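Local structure of putative mRNA interferase YoeB (Agrobacterium tumefaciens, 6N90) at residues G54-R59 and F66-S71. The protein is a putative mRNA interferase, probably the endonuclease toxin of a YoeB-type bacterial toxin-antitoxin system. Sequence-based numbering, arbitrary orientation.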
ATOM      1  N   GLY A  54      19.294  -3.499  -8.189  1.00 44.06           N
ATOM      2  CA  GLY A  54      18.594  -2.252  -7.912  1.00 37.17           C
ATOM      3  C   GLY A  54      17.732  -2.267  -6.661  1.00 32.65           C
ATOM      4  O   GLY A  54      17.253  -1.235  -6.200  1.00 27.50           O
ATOM      5  N   TYR A  55      17.542  -3.448  -6.090  1.00 29.96           N
ATOM      6  CA  TYR A  55      16.687  -3.571  -4.916  1.00 27.97           C
ATOM      7  C   TYR A  55      17.517  -3.385  -3.648  1.00 27.23           C
ATOM      8  O   TYR A  55      18.731  -3.632  -3.639  1.00 24.80           O
ATOM      9  CB  TYR A  55      15.969  -4.922  -4.947  1.00 28.32           C
ATOM     10  CG  TYR A  55      14.965  -5.021  -6.086  1.00 30.44           C
ATOM     11  CD1 TYR A  55      15.371  -5.331  -7.390  1.00 35.76           C
ATOM     12  CD2 TYR A  55      13.623  -4.770  -5.867  1.00 32.65           C
ATOM     13  CE1 TYR A  55      14.446  -5.404  -8.430  1.00 38.44           C
ATOM     14  CE2 TYR A  55      12.697  -4.840  -6.897  1.00 37.39           C
ATOM     15  CZ  TYR A  55      13.107  -5.159  -8.167  1.00 37.14           C
ATOM     16  OH  TYR A  55      12.167  -5.228  -9.174  1.00 48.02           O
ATOM     17  N   TRP A  56      16.865  -2.889  -2.600  1.00 23.25           N
ATOM     18  CA  TRP A  56      17.484  -2.669  -1.308  1.00 24.78           C
ATOM     19  C   TRP A  56      16.738  -3.457  -0.249  1.00 21.60           C
ATOM     20  O   TRP A  56      15.573  -3.815  -0.442  1.00 20.66           O
ATOM     21  CB  TRP A  56      17.481  -1.187  -0.956  1.00 26.78           C
ATOM     22  CG  TRP A  56      18.545  -0.451  -1.654  1.00 28.96           C
ATOM     23  CD1 TRP A  56      18.612  -0.164  -2.984  1.00 30.00           C
ATOM     24  CD2 TRP A  56      19.716   0.099  -1.057  1.00 28.24           C
ATOM     25  NE1 TRP A  56      19.770   0.532  -3.253  1.00 30.42           N
ATOM     26  CE2 TRP A  56      20.463   0.706  -2.080  1.00 30.66           C
ATOM     27  CE3 TRP A  56      20.213   0.126   0.248  1.00 27.42           C
ATOM     28  CZ2 TRP A  56      21.685   1.346  -1.836  1.00 30.40           C
ATOM     29  CZ3 TRP A  56      21.427   0.760   0.492  1.00 30.85           C
ATOM     30  CH2 TRP A  56      22.143   1.363  -0.545  1.00 30.38           C
ATOM     31  N   SER A  57      17.397  -3.703   0.861  1.00 22.37           N
ATOM     32  CA  SER A  57      16.806  -4.442   1.948  1.00 24.31           C
ATOM     33  C   SER A  57      17.047  -3.833   3.324  1.00 24.30           C
ATOM     34  O   SER A  57      18.096  -3.327   3.560  1.00 28.54           O
ATOM     35  CB  SER A  57      17.347  -5.859   1.921  1.00 25.29           C
ATOM     36  OG  SER A  57      16.878  -6.621   2.973  1.00 30.21           O
ATOM     37  N   ARG A  58      16.044  -3.826   4.181  1.00 22.56           N
ATOM     38  CA  ARG A  58      16.210  -3.416   5.565  1.00 24.48           C
ATOM     39  C   ARG A  58      15.666  -4.501   6.500  1.00 26.15           C
ATOM     40  O   ARG A  58      14.782  -5.282   6.129  1.00 22.17           O
ATOM     41  CB  ARG A  58      15.491  -2.093   5.834  1.00 23.61           C
ATOM     42  CG  ARG A  58      16.023  -0.918   5.060  1.00 22.57           C
ATOM     43  CD  ARG A  58      15.036   0.268   5.150  1.00 21.58           C
ATOM     44  NE  ARG A  58      15.430   1.368   4.283  1.00 20.11           N
ATOM     45  CZ  ARG A  58      15.734   2.586   4.721  1.00 21.24           C
ATOM     46  NH1 ARG A  58      15.664   2.866   6.032  1.00 20.26           N
ATOM     47  NH2 ARG A  58      16.066   3.528   3.844  1.00 20.62           N
ATOM     48  N   ARG A  59      16.203  -4.535   7.710  1.00 25.19           N
ATOM     49  CA  ARG A  59      15.749  -5.468   8.730  1.00 28.49           C
ATOM     50  C   ARG A  59      14.433  -5.050   9.372  1.00 26.03           C
ATOM     51  O   ARG A  59      14.304  -3.950   9.892  1.00 29.06           O
ATOM     52  CB  ARG A  59      16.809  -5.604   9.825  1.00 31.48           C
ATOM     53  CG  ARG A  59      18.028  -6.390   9.415  1.00 39.24           C
ATOM     54  CD  ARG A  59      18.273  -7.539  10.373  1.00 46.67           C
ATOM     55  NE  ARG A  59      18.545  -7.090  11.735  1.00 47.73           N
ATOM     56  CZ  ARG A  59      19.162  -7.837  12.643  1.00 54.90           C
ATOM     57  NH1 ARG A  59      19.572  -9.059  12.320  1.00 54.05           N
ATOM     58  NH2 ARG A  59      19.376  -7.364  13.867  1.00 57.88           N
ATOM     59  N   PHE A  66      12.634  -6.445   4.755  1.00 19.12           N
ATOM     60  CA  PHE A  66      11.807  -5.523   3.987  1.00 18.62           C
ATOM     61  C   PHE A  66      12.618  -5.210   2.744  1.00 18.51           C
ATOM     62  O   PHE A  66      13.646  -4.543   2.835  1.00 18.78           O
ATOM     63  CB  PHE A  66      11.490  -4.265   4.844  1.00 18.13           C
ATOM     64  CG  PHE A  66      10.769  -3.140   4.111  1.00 18.62           C
ATOM     65  CD1 PHE A  66       9.399  -3.156   3.954  1.00 19.56           C
ATOM     66  CD2 PHE A  66      11.477  -2.034   3.644  1.00 20.40           C
ATOM     67  CE1 PHE A  66       8.736  -2.115   3.320  1.00 19.56           C
ATOM     68  CE2 PHE A  66      10.822  -0.991   2.980  1.00 19.77           C
ATOM     69  CZ  PHE A  66       9.447  -1.037   2.823  1.00 18.14           C
ATOM     70  N   VAL A  67      12.174  -5.731   1.602  1.00 17.39           N
ATOM     71  CA  VAL A  67      12.878  -5.516   0.342  1.00 17.40           C
ATOM     72  C   VAL A  67      12.060  -4.554  -0.527  1.00 16.09           C
ATOM     73  O   VAL A  67      10.841  -4.692  -0.675  1.00 16.92           O
ATOM     74  CB  VAL A  67      13.138  -6.854  -0.389  1.00 19.92           C
ATOM     75  CG1 VAL A  67      13.938  -6.613  -1.699  1.00 22.41           C
ATOM     76  CG2 VAL A  67      13.891  -7.819   0.526  1.00 19.78           C
ATOM     77  N   TYR A  68      12.746  -3.571  -1.101  1.00 18.31           N
ATOM     78  CA  TYR A  68      12.063  -2.488  -1.794  1.00 18.15           C
ATOM     79  C   TYR A  68      12.945  -1.884  -2.862  1.00 19.24           C
ATOM     80  O   TYR A  68      14.146  -2.170  -2.942  1.00 19.91           O
ATOM     81  CB  TYR A  68      11.663  -1.388  -0.788  1.00 17.67           C
ATOM     82  CG  TYR A  68      12.888  -0.752  -0.156  1.00 17.89           C
ATOM     83  CD1 TYR A  68      13.562  -1.376   0.896  1.00 18.66           C
ATOM     84  CD2 TYR A  68      13.372   0.469  -0.617  1.00 19.74           C
ATOM     85  CE1 TYR A  68      14.693  -0.805   1.464  1.00 20.05           C
ATOM     86  CE2 TYR A  68      14.482   1.053  -0.047  1.00 18.11           C
ATOM     87  CZ  TYR A  68      15.146   0.407   0.981  1.00 19.66           C
ATOM     88  OH  TYR A  68      16.270   0.995   1.529  1.00 21.31           O
ATOM     89  N   ARG A  69      12.338  -1.027  -3.666  1.00 20.86           N
ATOM     90  CA  ARG A  69      13.085  -0.219  -4.614  1.00 23.44           C
ATOM     91  C   ARG A  69      12.383   1.111  -4.772  1.00 24.19           C
ATOM     92  O   ARG A  69      11.178   1.154  -4.951  1.00 18.58           O
ATOM     93  CB  ARG A  69      13.194  -0.942  -5.967  1.00 27.94           C
ATOM     94  CG  ARG A  69      13.896  -0.162  -7.059  1.00 36.53           C
ATOM     95  CD  ARG A  69      14.002  -0.990  -8.346  1.00 35.95           C
ATOM     96  NE  ARG A  69      12.695  -1.400  -8.868  1.00 41.69           N
ATOM     97  CZ  ARG A  69      12.528  -2.172  -9.942  1.00 40.62           C
ATOM     98  NH1 ARG A  69      13.585  -2.617 -10.599  1.00 38.02           N
ATOM     99  NH2 ARG A  69      11.315  -2.500 -10.365  1.00 42.48           N
ATOM    100  N   VAL A  70      13.129   2.201  -4.706  1.00 24.24           N
ATOM    101  CA  VAL A  70      12.552   3.504  -4.985  1.00 26.15           C
ATOM    102  C   VAL A  70      12.843   3.827  -6.434  1.00 28.07           C
ATOM    103  O   VAL A  70      13.999   3.785  -6.857  1.00 27.90           O
ATOM    104  CB  VAL A  70      13.123   4.606  -4.076  1.00 26.97           C
ATOM    105  CG1 VAL A  70      12.698   5.961  -4.587  1.00 30.02           C
ATOM    106  CG2 VAL A  70      12.642   4.410  -2.644  1.00 27.72           C
ATOM    107  N   SER A  71      11.797   4.117  -7.195  1.00 23.14           N
ATOM    108  CA  SER A  71      11.954   4.435  -8.617  1.00 29.25           C
ATOM    109  C   SER A  71      11.355   5.789  -8.929  1.00 29.37           C
ATOM    110  O   SER A  71      10.587   6.328  -8.139  1.00 26.60           O
ATOM    111  CB  SER A  71      11.291   3.374  -9.505  1.00 28.45           C
ATOM    112  OG  SER A  71      11.859   2.096  -9.300  1.00 29.72           O
TER
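Phe-66 and Arg-58 form a hydrogen-bonded antiparallel pair: Phe-66 N donates to Arg-58 O (2.8 Å) and Arg-58 N returns the bond to Phe-66 O. One step along, Val-67 faces Ser-57 in a non-hydrogen-bonded pair, where the CA atoms close to 4.4 Å and CG1 of Val-67 lies 3.5 Å from Trp-56 O. Tyr-68 makes the second hydrogen-bonded pair, with Trp-56, whose N reaches Tyr-68 O almost linearly (178° at the hydrogen). Chi1 at 64°, between backbone N and carbonyl carbon, brings the Tyr-68 ring over toward strand 56-59. Trp-56 CB therefore sits over one face of the Tyr-68 ring, 3.9 Å from its centroid, a CH-pi contact, while Tyr-68 OH, close to the plane of the Arg-58 guanidinium, accepts a hydrogen bond from Arg-58 NE (2.9 Å). Both residues are buried, and their polar ends have further partners: Tyr-68 OH also hydrogen-bonds Pro-38 O, and the Arg-58 guanidinium hydrogen-bonds the carbonyl oxygens of Thr-37, Ala-40 and Leu-42. Arg-69 lays its CD over the centre of the Tyr-55 ring (4.3 Å from the centroid, 10° off the normal); a bend at chi3 carries its guanidinium over Tyr-55 OH and to a salt bridge with Glu-80. Strands 56-59 and 64-73 form a beta hairpin in the mixed sheet of this YoeB-family toxin, flanked by 46-47 and 76-84, and helix 21-36 packs against its Phe-66 and Arg-58 side chains.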